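PDB 3UE6: Aureochrome1 from Vaucheria frigida, which senses blue light through a flavin mononucleotide bound in its LOV domain, a member of the PAS family, and probably passes the signal on. Local coordinates for residues K105-L113 / W124-R133. Numbering follows the deposited sequence.
Sequences KGVDTSVCL and WNLFFVAGLR. With FMN (flavin mononucleotide), chain G.
Where the strand pairing gives out, a carboxylate oxygen of D108, rather than a backbone carbonyl, accepts the G131 amide: OD1 lies 3.2 Å from G131 N, which meets it from above the carboxylate plane. With CG turned away from its own carbonyl carbon (chi1 -55°), the carboxylate reaches alongside A130 to G131. A water donates to both D108 OD2 and G131 O, so each acid oxygen is tied to the same glycine, one directly and one through solvent. R133 sends an extended chain back to G106, where NH2 gives a weak bond to the carbonyl O at the edge of the guanidinium plane; NH1 is taken by G137. G106 ends helix 93-105 in a Schellman motif.

From there the segments run as an antiparallel hairpin, a pairing in which one face can line a pocket while the other packs on a helix. V111 and F127 form a hydrogen-bonded pair, F127 N to V111 O being 2.7 Å, and L113 pairs likewise with N125. The face of L113, N125, F127 and V129 looks onto the flavin: the F127 ring lies against the isoalloxazine, with FMN C4A 3.4 Å above its plane and offset toward the rim. L113 and N125 lie side by side, L113 CD2 3.5 Å from FMN O2. ND2 of N125 comes 3.4 Å from FMN O4; its bond to N115 OD1, and that of N125 OD1 to S147 N, hold the amide's rotation. S110, C112, L126 and F128 form the other face, where S110 CB meets the F128 ring edge in plane. C112 SG also approaches W124 CE3 obliquely at 3.9 Å.

This is an edge hairpin of the PAS sheet, 109-116 being outermost within the chain: 124-133 bonds onward to strand 139-145, helix 93-105 packs on T109, V111 and F127, and helix 151-161 on C112 and L126 on the reverse, and on W124.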
loop_
_atom_site.group_PDB
_atom_site.type_symbol
_atom_site.label_atom_id
_atom_site.label_comp_id
_atom_site.label_asym_id
_atom_site.label_seq_id
_atom_site.Cartn_x
_atom_site.Cartn_y
_atom_site.Cartn_z
ATOM N N LYS A 105 -0.834 -18.032 -8.691
ATOM C CA LYS A 105 -2.055 -17.914 -9.487
ATOM C C LYS A 105 -2.637 -16.500 -9.513
ATOM O O LYS A 105 -3.590 -16.231 -10.243
ATOM C CB LYS A 105 -3.120 -18.909 -9.009
ATOM C CG LYS A 105 -2.829 -20.366 -9.349
ATOM C CD LYS A 105 -4.054 -21.238 -9.087
ATOM C CE LYS A 105 -3.688 -22.697 -8.839
ATOM N NZ LYS A 105 -3.013 -23.342 -9.997
ATOM N N GLY A 106 -2.074 -15.606 -8.710
ATOM C CA GLY A 106 -2.465 -14.208 -8.747
ATOM C C GLY A 106 -3.754 -13.858 -8.027
ATOM O O GLY A 106 -4.262 -12.750 -8.160
ATOM N N VAL A 107 -4.284 -14.797 -7.253
ATOM C CA VAL A 107 -5.482 -14.543 -6.459
ATOM C C VAL A 107 -5.137 -14.165 -5.015
ATOM O O VAL A 107 -4.198 -14.702 -4.430
ATOM C CB VAL A 107 -6.448 -15.749 -6.487
ATOM C CG1 VAL A 107 -5.721 -17.013 -6.917
ATOM C CG2 VAL A 107 -7.125 -15.938 -5.136
ATOM N N ASP A 108 -5.892 -13.220 -4.459
ATOM C CA ASP A 108 -5.706 -12.777 -3.077
ATOM C C ASP A 108 -6.299 -13.783 -2.101
ATOM O O ASP A 108 -7.442 -14.213 -2.268
ATOM C CB ASP A 108 -6.397 -11.430 -2.834
ATOM C CG ASP A 108 -5.957 -10.349 -3.800
ATOM O OD1 ASP A 108 -4.872 -10.474 -4.410
ATOM O OD2 ASP A 108 -6.701 -9.355 -3.934
ATOM N N THR A 109 -5.540 -14.145 -1.071
ATOM C CA THR A 109 -6.085 -14.978 -0.004
ATOM C C THR A 109 -5.523 -14.600 1.355
ATOM O O THR A 109 -4.607 -13.782 1.466
ATOM C CB THR A 109 -5.816 -16.472 -0.222
ATOM O OG1 THR A 109 -4.412 -16.692 -0.387
ATOM C CG2 THR A 109 -6.565 -16.988 -1.449
ATOM N N SER A 110 -6.087 -15.209 2.389
ATOM C CA SER A 110 -5.589 -15.050 3.741
ATOM C C SER A 110 -5.431 -16.419 4.385
ATOM O O SER A 110 -6.227 -17.330 4.144
ATOM C CB SER A 110 -6.522 -14.165 4.562
ATOM O OG SER A 110 -7.855 -14.629 4.503
ATOM N N VAL A 111 -4.384 -16.560 5.188
ATOM C CA VAL A 111 -4.107 -17.818 5.861
ATOM C C VAL A 111 -3.692 -17.568 7.302
ATOM O O VAL A 111 -3.082 -16.545 7.609
ATOM C CB VAL A 111 -2.987 -18.601 5.155
ATOM C CG1 VAL A 111 -2.899 -20.004 5.723
ATOM C CG2 VAL A 111 -3.238 -18.650 3.666
ATOM N N CYS A 112 -4.028 -18.506 8.180
ATOM C CA CYS A 112 -3.594 -18.446 9.564
ATOM C C CYS A 112 -2.533 -19.519 9.826
ATOM O O CYS A 112 -2.813 -20.717 9.747
ATOM C CB CYS A 112 -4.786 -18.615 10.507
ATOM S SG CYS A 112 -4.380 -18.401 12.257
ATOM N N LEU A 113 -1.314 -19.076 10.125
ATOM C CA LEU A 113 -0.206 -19.990 10.396
ATOM C C LEU A 113 0.678 -19.513 11.552
ATOM O O LEU A 113 0.675 -18.330 11.905
ATOM C CB LEU A 113 0.645 -20.227 9.141
ATOM C CG LEU A 113 1.003 -19.080 8.186
ATOM C CD1 LEU A 113 1.231 -17.755 8.895
ATOM C CD2 LEU A 113 2.222 -19.458 7.356
ATOM N N TRP A 124 0.337 -16.955 16.394
ATOM C CA TRP A 124 -0.475 -17.313 15.237
ATOM C C TRP A 124 -0.804 -16.083 14.406
ATOM O O TRP A 124 -1.243 -15.060 14.935
ATOM C CB TRP A 124 -1.740 -18.059 15.650
ATOM C CG TRP A 124 -1.453 -19.463 16.010
ATOM C CD1 TRP A 124 -1.120 -19.938 17.246
ATOM C CD2 TRP A 124 -1.434 -20.590 15.138
ATOM N NE1 TRP A 124 -0.909 -21.294 17.201
ATOM C CE2 TRP A 124 -1.095 -21.724 15.898
ATOM C CE3 TRP A 124 -1.681 -20.764 13.767
ATOM C CZ2 TRP A 124 -0.995 -22.999 15.364
ATOM C CZ3 TRP A 124 -1.581 -22.034 13.229
ATOM C CH2 TRP A 124 -1.242 -23.131 14.022
ATOM N N ASN A 125 -0.580 -16.191 13.100
ATOM C CA ASN A 125 -0.707 -15.055 12.197
ATOM C C ASN A 125 -1.818 -15.224 11.165
ATOM O O ASN A 125 -1.700 -16.047 10.260
ATOM C CB ASN A 125 0.632 -14.821 11.485
ATOM C CG ASN A 125 0.615 -13.605 10.583
ATOM O OD1 ASN A 125 -0.336 -12.828 10.592
ATOM N ND2 ASN A 125 1.679 -13.427 9.807
ATOM N N LEU A 126 -2.902 -14.461 11.314
ATOM C CA LEU A 126 -3.906 -14.342 10.250
ATOM C C LEU A 126 -3.384 -13.344 9.231
ATOM O O LEU A 126 -3.402 -12.131 9.447
ATOM C CB LEU A 126 -5.272 -13.886 10.769
ATOM C CG LEU A 126 -6.348 -13.704 9.681
ATOM C CD1 LEU A 126 -6.379 -14.896 8.727
ATOM C CD2 LEU A 126 -7.734 -13.455 10.271
ATOM N N PHE A 127 -2.912 -13.870 8.116
ATOM C CA PHE A 127 -2.122 -13.084 7.199
ATOM C C PHE A 127 -2.821 -12.977 5.832
ATOM O O PHE A 127 -3.217 -13.982 5.248
ATOM C CB PHE A 127 -0.730 -13.715 7.119
ATOM C CG PHE A 127 -0.107 -13.650 5.772
ATOM C CD1 PHE A 127 0.369 -12.452 5.276
ATOM C CD2 PHE A 127 0.041 -14.796 5.014
ATOM C CE1 PHE A 127 0.957 -12.391 4.034
ATOM C CE2 PHE A 127 0.633 -14.743 3.774
ATOM C CZ PHE A 127 1.092 -13.538 3.282
ATOM N N PHE A 128 -3.003 -11.748 5.351
ATOM C CA PHE A 128 -3.632 -11.503 4.056
ATOM C C PHE A 128 -2.624 -10.955 3.048
ATOM O O PHE A 128 -1.747 -10.162 3.398
ATOM C CB PHE A 128 -4.824 -10.550 4.191
ATOM C CG PHE A 128 -5.435 -10.136 2.865
ATOM C CD1 PHE A 128 -6.370 -10.943 2.228
ATOM C CD2 PHE A 128 -5.095 -8.929 2.271
ATOM C CE1 PHE A 128 -6.939 -10.561 1.016
ATOM C CE2 PHE A 128 -5.659 -8.545 1.063
ATOM C CZ PHE A 128 -6.580 -9.359 0.435
ATOM N N VAL A 129 -2.758 -11.385 1.797
ATOM C CA VAL A 129 -1.871 -10.939 0.729
ATOM C C VAL A 129 -2.668 -10.547 -0.522
ATOM O O VAL A 129 -3.657 -11.196 -0.872
ATOM C CB VAL A 129 -0.815 -12.020 0.382
ATOM C CG1 VAL A 129 -1.477 -13.349 0.043
ATOM C CG2 VAL A 129 0.074 -11.556 -0.755
ATOM N N ALA A 130 -2.249 -9.469 -1.179
ATOM C CA ALA A 130 -2.916 -9.000 -2.392
ATOM C C ALA A 130 -1.924 -8.494 -3.429
ATOM O O ALA A 130 -1.053 -7.677 -3.124
ATOM C CB ALA A 130 -3.939 -7.917 -2.062
ATOM N N GLY A 131 -2.065 -8.988 -4.656
ATOM C CA GLY A 131 -1.221 -8.558 -5.756
ATOM C C GLY A 131 -1.698 -7.251 -6.367
ATOM O O GLY A 131 -2.899 -7.005 -6.499
ATOM N N LEU A 132 -0.747 -6.401 -6.734
ATOM C CA LEU A 132 -1.057 -5.144 -7.393
ATOM C C LEU A 132 -0.587 -5.214 -8.842
ATOM O O LEU A 132 0.561 -5.564 -9.106
ATOM C CB LEU A 132 -0.389 -3.990 -6.648
ATOM C CG LEU A 132 -0.630 -4.030 -5.139
ATOM C CD1 LEU A 132 0.195 -2.977 -4.410
ATOM C CD2 LEU A 132 -2.114 -3.870 -4.837
ATOM N N ARG A 133 -1.473 -4.884 -9.779
ATOM C CA ARG A 133 -1.173 -5.041 -11.200
ATOM C C ARG A 133 -1.073 -3.700 -11.903
ATOM O O ARG A 133 -1.679 -2.721 -11.473
ATOM C CB ARG A 133 -2.243 -5.894 -11.877
ATOM C CG ARG A 133 -2.359 -7.292 -11.311
ATOM C CD ARG A 133 -3.710 -7.895 -11.612
ATOM N NE ARG A 133 -3.909 -9.157 -10.907
ATOM C CZ ARG A 133 -3.503 -10.338 -11.361
ATOM N NH1 ARG A 133 -2.869 -10.426 -12.524
ATOM N NH2 ARG A 133 -3.729 -11.434 -10.650
HETATM N N1 FMN G . 4.609 -15.863 4.901
HETATM C C2 FMN G . 4.519 -16.000 6.270
HETATM O O2 FMN G . 4.711 -17.101 6.793
HETATM N N3 FMN G . 4.213 -14.906 7.051
HETATM C C4 FMN G . 4.000 -13.675 6.473
HETATM O O4 FMN G . 3.730 -12.702 7.168
HETATM C C4A FMN G . 4.093 -13.534 5.094
HETATM N N5 FMN G . 3.882 -12.305 4.492
HETATM C C5A FMN G . 3.973 -12.177 3.122
HETATM C C6 FMN G . 3.759 -10.941 2.530
HETATM C C7 FMN G . 3.846 -10.797 1.150
HETATM C C7M FMN G . 3.613 -9.452 0.516
HETATM C C8 FMN G . 4.151 -11.900 0.362
HETATM C C8M FMN G . 4.245 -11.740 -1.125
HETATM C C9 FMN G . 4.365 -13.140 0.956
HETATM C C9A FMN G . 4.277 -13.283 2.339
HETATM N N10 FMN G . 4.500 -14.509 2.947
HETATM C C10 FMN G . 4.397 -14.637 4.312
HETATM C "C1'" FMN G . 4.809 -15.738 2.148
HETATM C "C2'" FMN G . 6.283 -15.947 1.844
HETATM O "O2'" FMN G . 6.878 -14.729 1.472
HETATM C "C3'" FMN G . 6.401 -16.964 0.713
HETATM O "O3'" FMN G . 5.750 -16.494 -0.447
HETATM C "C4'" FMN G . 5.791 -18.291 1.150
HETATM O "O4'" FMN G . 6.525 -18.790 2.244
HETATM C "C5'" FMN G . 5.786 -19.343 0.044
HETATM O "O5'" FMN G . 6.978 -19.265 -0.708
HETATM P P FMN G . 8.174 -20.329 -0.519
HETATM O O1P FMN G . 8.707 -20.178 0.887
HETATM O O2P FMN G . 9.280 -20.041 -1.501
HETATM O O3P FMN G . 7.683 -21.741 -0.726
HETATM O O HOH W 1 -5.688 -7.187 -5.200
#